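Long-range contacts in alpha-L-arabinofuranosidase B (Aspergillus kawachii, PDB 6SXT), which removes terminal non-reducing alpha-L-arabinofuranosyl residues from arabinoxylan, arabinan and arabinogalactan by retaining hydrolysis, helping to break down plant hemicellulose: residues 161-166 / 181-186; 171-176 / 204-209. All coordinates share one frame; numbering follows the deposited sequence.

Contact 1. Residues 161-166 / 181-186; sequences CFDYGN and AIYLGN. With NAG (2-acetamido-2-deoxy-beta-D-glucopyranose), chain B.
Residues 161-166 and 181-186 form an antiparallel strand pair beside the active site, with 163-164 the outer strand of a four-stranded sheet. Asp163 and Tyr183 meet as a non-hydrogen-bonded pair. In the hydrogen-bonded pair next to them, Tyr164 N gives to Ile182 O at 2.9 Å, in the carbonyl plane. Ile182 N returns to Tyr164 O at 2.9 Å, tilted out of the plane of the Tyr164 carbonyl. Leu184 N to Phe162 O, 3.2 Å, is the third rung. Asp163 OD1 reaches the edge of the Tyr183 ring in its plane, 3.5 Å from CD1. Carboxylate and ring stand nearly perpendicular, at 85°. Asp163 CG lies anti to the carbonyl carbon (chi1 -68°), which brings OD1 to this edge; OD2 lies close to Asp203 OD2. Cys161 CB packs 4.1 Å from Tyr183 CD1. On the other face, the CD1 methyl of Ile182 sits at the Tyr164 ring edge. Gly165 lets the backbones close to 4.1 Å between its CA and Ala181 CA. Past the pairing, Asn186 ND2 carries the N-linked NAG. Ile182 and Leu184 pack on strands 145-152 and 227-235, while Asp163 on the opposite face touches LXE. This layering is consistent with the concanavalin-like beta-sandwich expected of the catalytic domain.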
loop_
_atom_site.group_PDB
_atom_site.type_symbol
_atom_site.label_atom_id
_atom_site.label_comp_id
_atom_site.label_asym_id
_atom_site.label_seq_id
_atom_site.Cartn_x
_atom_site.Cartn_y
_atom_site.Cartn_z
ATOM N N CYS A 161 -6.424 -10.863 -1.007
ATOM C CA CYS A 161 -7.517 -10.102 -0.432
ATOM C C CYS A 161 -6.905 -8.948 0.367
ATOM O O CYS A 161 -5.949 -9.204 1.109
ATOM C CB CYS A 161 -8.389 -10.846 0.572
ATOM S SG CYS A 161 -9.680 -11.917 -0.155
ATOM N N PHE A 162 -7.382 -7.719 0.185
ATOM C CA PHE A 162 -6.789 -6.581 0.939
ATOM C C PHE A 162 -7.601 -6.431 2.220
ATOM O O PHE A 162 -8.646 -5.742 2.231
ATOM C CB PHE A 162 -6.787 -5.289 0.114
ATOM C CG PHE A 162 -6.078 -4.198 0.865
ATOM C CD1 PHE A 162 -4.711 -4.258 0.982
ATOM C CD2 PHE A 162 -6.771 -3.202 1.545
ATOM C CE1 PHE A 162 -4.001 -3.322 1.709
ATOM C CE2 PHE A 162 -6.065 -2.266 2.302
ATOM C CZ PHE A 162 -4.698 -2.332 2.368
ATOM N N ASP A 163 -7.165 -7.096 3.270
ATOM C CA ASP A 163 -7.898 -7.202 4.537
ATOM C C ASP A 163 -7.178 -6.488 5.686
ATOM O O ASP A 163 -5.958 -6.386 5.702
ATOM C CB ASP A 163 -8.177 -8.619 5.001
ATOM C CG ASP A 163 -9.136 -9.425 4.174
ATOM O OD1 ASP A 163 -9.669 -8.921 3.178
ATOM O OD2 ASP A 163 -9.296 -10.661 4.547
ATOM N N TYR A 164 -7.954 -6.083 6.675
ATOM C CA TYR A 164 -7.422 -5.676 7.987
ATOM C C TYR A 164 -8.383 -6.208 9.029
ATOM O O TYR A 164 -9.590 -5.868 9.010
ATOM C CB TYR A 164 -7.298 -4.156 8.135
ATOM C CG TYR A 164 -6.867 -3.714 9.506
ATOM C CD1 TYR A 164 -5.610 -4.042 9.990
ATOM C CD2 TYR A 164 -7.708 -3.021 10.372
ATOM C CE1 TYR A 164 -5.183 -3.659 11.249
ATOM C CE2 TYR A 164 -7.298 -2.606 11.627
ATOM C CZ TYR A 164 -6.025 -2.923 12.085
ATOM O OH TYR A 164 -5.657 -2.527 13.344
ATOM N N GLY A 165 -7.879 -7.049 9.939
ATOM C CA GLY A 165 -8.681 -7.506 11.069
ATOM C C GLY A 165 -8.386 -8.920 11.516
ATOM O O GLY A 165 -7.248 -9.368 11.462
ATOM N N ASN A 166 -9.421 -9.604 11.997
ATOM C CA ASN A 166 -9.306 -10.835 12.806
ATOM C C ASN A 166 -9.174 -12.041 11.874
ATOM O O ASN A 166 -9.980 -12.168 10.918
ATOM C CB ASN A 166 -10.548 -10.962 13.684
ATOM C CG ASN A 166 -10.391 -11.844 14.906
ATOM O OD1 ASN A 166 -9.885 -12.969 14.773
ATOM N ND2 ASN A 166 -10.765 -11.348 16.073
ATOM N N ALA A 181 -12.790 -9.559 9.100
ATOM C CA ALA A 181 -11.859 -8.489 8.710
ATOM C C ALA A 181 -12.495 -7.596 7.654
ATOM O O ALA A 181 -13.315 -8.007 6.831
ATOM C CB ALA A 181 -10.583 -9.116 8.218
ATOM N N ILE A 182 -12.122 -6.322 7.726
ATOM C CA ILE A 182 -12.364 -5.347 6.643
ATOM C C ILE A 182 -11.716 -5.830 5.364
ATOM O O ILE A 182 -10.531 -6.168 5.387
ATOM C CB ILE A 182 -11.844 -3.964 7.042
ATOM C CG1 ILE A 182 -12.547 -3.428 8.273
ATOM C CG2 ILE A 182 -11.942 -3.018 5.852
ATOM C CD1 ILE A 182 -11.789 -2.262 8.919
ATOM N N TYR A 183 -12.443 -5.744 4.274
ATOM C CA TYR A 183 -11.909 -5.923 2.924
ATOM C C TYR A 183 -12.198 -4.649 2.111
ATOM O O TYR A 183 -13.297 -4.096 2.217
ATOM C CB TYR A 183 -12.589 -7.123 2.230
ATOM C CG TYR A 183 -12.296 -7.169 0.756
ATOM C CD1 TYR A 183 -11.173 -7.826 0.268
ATOM C CD2 TYR A 183 -13.112 -6.554 -0.181
ATOM C CE1 TYR A 183 -10.836 -7.810 -1.070
ATOM C CE2 TYR A 183 -12.792 -6.537 -1.522
ATOM C CZ TYR A 183 -11.661 -7.171 -1.987
ATOM O OH TYR A 183 -11.295 -7.112 -3.311
ATOM N N LEU A 184 -11.255 -4.232 1.295
ATOM C CA LEU A 184 -11.485 -3.147 0.308
ATOM C C LEU A 184 -10.907 -3.554 -1.035
ATOM O O LEU A 184 -9.712 -3.806 -1.125
ATOM C CB LEU A 184 -10.891 -1.814 0.764
ATOM C CG LEU A 184 -11.117 -0.663 -0.207
ATOM C CD1 LEU A 184 -12.575 -0.329 -0.422
ATOM C CD2 LEU A 184 -10.366 0.569 0.273
ATOM N N GLY A 185 -11.759 -3.561 -2.074
ATOM C CA GLY A 185 -11.318 -3.907 -3.417
ATOM C C GLY A 185 -12.527 -4.209 -4.294
ATOM O O GLY A 185 -13.643 -4.012 -3.870
ATOM N N ASN A 186 -12.258 -4.647 -5.529
ATOM C CA ASN A 186 -13.411 -4.924 -6.422
ATOM C C ASN A 186 -13.411 -6.390 -6.804
ATOM O O ASN A 186 -13.863 -6.681 -7.906
ATOM C CB ASN A 186 -13.466 -4.004 -7.633
ATOM C CG ASN A 186 -12.438 -4.264 -8.705
ATOM O OD1 ASN A 186 -11.239 -4.377 -8.462
ATOM N ND2 ASN A 186 -12.926 -4.356 -9.976
HETATM C C1 NAG B . -12.009 -4.513 -11.109
HETATM C C2 NAG B . -12.683 -5.499 -12.107
HETATM C C3 NAG B . -11.869 -5.548 -13.408
HETATM C C4 NAG B . -11.696 -4.166 -13.991
HETATM C C5 NAG B . -11.095 -3.287 -12.846
HETATM C C6 NAG B . -10.845 -1.883 -13.305
HETATM C C7 NAG B . -13.949 -7.492 -11.418
HETATM C C8 NAG B . -13.791 -8.818 -10.811
HETATM N N2 NAG B . -12.797 -6.831 -11.561
HETATM O O3 NAG B . -12.688 -6.387 -14.306
HETATM O O4 NAG B . -10.697 -4.133 -15.007
HETATM O O5 NAG B . -11.991 -3.218 -11.752
HETATM O O6 NAG B . -12.019 -1.258 -13.780
HETATM O O7 NAG B . -15.069 -7.020 -11.682
#

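Contact 2. Residues 171-176 / 204-209; sequences STDTGA and MENNLF. With LXE ([(1~{S},2~{S},3~{S},4~{S})-2-(hydroxymethyl)-3,4-bis(oxidanyl)cyclopentyl]azanium), chain G.
Asp173 reaches across to Glu205 and Asn206 in the active site, where an Asx turn shapes the loop 171-176 beside the catalytic nucleophile. After Thr172 comes this aspartate. Its CG is anti to the backbone N (chi1 -177°), which extends the carboxylate toward 204-209. The carboxylates of Asp173 and Glu205 stack with their planes 18° apart, and Asp173 OD1 is 3.3 Å from Glu205 OE1. Glu205 is esterified here: its OE2 is bonded to C1' of the inhibitor LXE. Asp173 OD2 takes a hydrogen bond from Asn206 ND2 at 2.6 Å. The donor comes on the syn side, 21° out of the carboxylate plane, while the oxygen lies near the Asn206 amide plane. Thr174 turns away and its hydroxyl bonds Glu271. Gly175 N closes the Asx turn on Asp173 OD1 at 2.9 Å. Gly175 O then rests 3.2 Å from Glu205 CG, against the aliphatic part of the nucleophile. Ala176 passes alongside, with its CA 3.7 Å from Glu205 O. Asn206 N holds the ester oxygen Glu205 OE2 through its anti lone pair. The other oxygen, Glu205 OE1, accepts a 2.7 Å hydrogen bond from LXE O2'.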
loop_
_atom_site.group_PDB
_atom_site.type_symbol
_atom_site.label_atom_id
_atom_site.label_comp_id
_atom_site.label_asym_id
_atom_site.label_seq_id
_atom_site.Cartn_x
_atom_site.Cartn_y
_atom_site.Cartn_z
ATOM N N SER A 171 -2.397 -19.173 9.740
ATOM C CA SER A 171 -2.201 -18.638 8.391
ATOM C C SER A 171 -2.819 -19.571 7.347
ATOM O O SER A 171 -2.427 -19.513 6.175
ATOM C CB SER A 171 -0.769 -18.334 8.087
ATOM O OG SER A 171 -0.150 -17.604 9.154
ATOM N N THR A 172 -3.789 -20.396 7.750
ATOM C CA THR A 172 -4.488 -21.288 6.800
ATOM C C THR A 172 -5.997 -21.144 6.934
ATOM O O THR A 172 -6.494 -20.578 7.925
ATOM C CB THR A 172 -4.100 -22.779 7.025
ATOM O OG1 THR A 172 -4.697 -23.236 8.235
ATOM C CG2 THR A 172 -2.597 -22.963 7.051
ATOM N N ASP A 173 -6.706 -21.607 5.901
ATOM C CA ASP A 173 -8.189 -21.592 5.869
ATOM C C ASP A 173 -8.711 -22.699 6.780
ATOM O O ASP A 173 -8.664 -23.867 6.360
ATOM C CB ASP A 173 -8.666 -21.730 4.434
ATOM C CG ASP A 173 -10.166 -21.647 4.256
ATOM O OD1 ASP A 173 -10.902 -21.773 5.264
ATOM O OD2 ASP A 173 -10.576 -21.544 3.075
ATOM N N THR A 174 -9.204 -22.348 7.942
ATOM C CA THR A 174 -9.819 -23.262 8.923
ATOM C C THR A 174 -11.339 -23.208 8.861
ATOM O O THR A 174 -11.974 -23.781 9.761
ATOM C CB THR A 174 -9.244 -22.985 10.304
ATOM O OG1 THR A 174 -9.513 -21.605 10.608
ATOM C CG2 THR A 174 -7.761 -23.260 10.335
ATOM N N GLY A 175 -11.898 -22.516 7.878
ATOM C CA GLY A 175 -13.328 -22.597 7.586
ATOM C C GLY A 175 -14.121 -21.327 7.739
ATOM O O GLY A 175 -13.657 -20.352 8.385
ATOM N N ALA A 176 -15.358 -21.394 7.285
ATOM C CA ALA A 176 -16.344 -20.306 7.448
ATOM C C ALA A 176 -16.380 -19.873 8.904
ATOM O O ALA A 176 -16.487 -20.719 9.844
ATOM C CB ALA A 176 -17.711 -20.769 6.975
ATOM N N MET A 204 -15.282 -13.103 6.090
ATOM C CA MET A 204 -15.639 -14.040 7.182
ATOM C C MET A 204 -15.093 -15.442 6.865
ATOM O O MET A 204 -15.453 -16.356 7.609
ATOM C CB MET A 204 -17.151 -14.082 7.375
ATOM C CG MET A 204 -17.716 -12.757 7.833
ATOM S SD MET A 204 -19.441 -12.914 8.412
ATOM C CE MET A 204 -19.953 -11.194 8.332
ATOM N N GLU A 205 -14.216 -15.530 5.879
ATOM C CA GLU A 205 -13.572 -16.753 5.338
ATOM C C GLU A 205 -14.574 -17.508 4.436
ATOM O O GLU A 205 -15.727 -17.748 4.846
ATOM C CB GLU A 205 -13.009 -17.630 6.454
ATOM C CG GLU A 205 -12.185 -18.817 5.959
ATOM C CD GLU A 205 -10.966 -18.489 5.124
ATOM O OE1 GLU A 205 -9.828 -18.677 5.537
ATOM O OE2 GLU A 205 -11.121 -17.917 3.861
ATOM N N ASN A 206 -14.065 -17.839 3.265
ATOM C CA ASN A 206 -14.801 -18.460 2.134
ATOM C C ASN A 206 -15.974 -17.569 1.761
ATOM O O ASN A 206 -16.966 -18.033 1.184
ATOM C CB ASN A 206 -15.256 -19.881 2.488
ATOM C CG ASN A 206 -14.101 -20.748 2.974
ATOM O OD1 ASN A 206 -14.304 -21.537 3.888
ATOM N ND2 ASN A 206 -12.930 -20.625 2.391
ATOM N N ASN A 207 -15.821 -16.265 1.960
ATOM C CA ASN A 207 -16.851 -15.281 1.585
ATOM C C ASN A 207 -16.308 -13.892 1.974
ATOM O O ASN A 207 -15.971 -13.730 3.120
ATOM C CB ASN A 207 -18.206 -15.513 2.238
ATOM C CG ASN A 207 -19.234 -16.172 1.313
ATOM O OD1 ASN A 207 -19.392 -15.799 0.141
ATOM N ND2 ASN A 207 -19.830 -17.252 1.816
ATOM N N LEU A 208 -16.419 -12.967 1.024
ATOM C CA LEU A 208 -16.448 -11.515 1.306
ATOM C C LEU A 208 -17.914 -11.150 1.225
ATOM O O LEU A 208 -18.559 -11.464 0.190
ATOM C CB LEU A 208 -15.631 -10.789 0.261
ATOM C CG LEU A 208 -14.177 -11.205 0.086
ATOM C CD1 LEU A 208 -13.525 -10.374 -0.999
ATOM C CD2 LEU A 208 -13.402 -11.098 1.361
ATOM N N PHE A 209 -18.454 -10.593 2.271
ATOM C CA PHE A 209 -19.868 -10.213 2.357
ATOM C C PHE A 209 -20.026 -8.708 2.217
ATOM O O PHE A 209 -19.456 -7.927 2.981
ATOM C CB PHE A 209 -20.476 -10.687 3.672
ATOM C CG PHE A 209 -20.717 -12.181 3.718
ATOM C CD1 PHE A 209 -21.746 -12.733 2.970
ATOM C CD2 PHE A 209 -20.003 -13.003 4.552
ATOM C CE1 PHE A 209 -22.020 -14.091 3.033
ATOM C CE2 PHE A 209 -20.307 -14.351 4.656
ATOM C CZ PHE A 209 -21.282 -14.892 3.864
HETATM C "C1'" LXE G . -10.034 -17.776 2.998
HETATM C "C2'" LXE G . -9.082 -16.595 3.192
HETATM O "O2'" LXE G . -8.512 -16.597 4.450
HETATM C "C3'" LXE G . -9.997 -15.472 2.960
HETATM O "O3'" LXE G . -9.205 -14.215 2.877
HETATM C "C4'" LXE G . -10.567 -15.836 1.606
HETATM C "C5'" LXE G . -11.913 -15.189 1.336
HETATM O "O5'" LXE G . -12.880 -15.402 2.340
HETATM C "C6'" LXE G . -10.648 -17.414 1.668
HETATM N "N1'" LXE G . -9.839 -17.903 0.515
#

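How the contacts relate
The chain enters at 161-166, runs through the loop 171-176, returns as 181-186 and reaches 204-209 after strand 199-203. The segments alternate, and the two contacts therefore cross. Contact 1 closes the shorter excursion, from strand 163-164 to strand 180-185. Contact 2 ties the loop inside that excursion to the turn between strands 199-203 and 208-209. Both reach the same four-stranded sheet, with strand 163-164 of contact 1 at one edge and 208-209 at the other. They touch where Leu208 CD1 packs 3.7 Å from Tyr183 CD1. Together they supply six of the residues around LXE: Cys161 and Asp163 from contact 1, and Asp173, Glu205, Asn206 and Asn207 from contact 2.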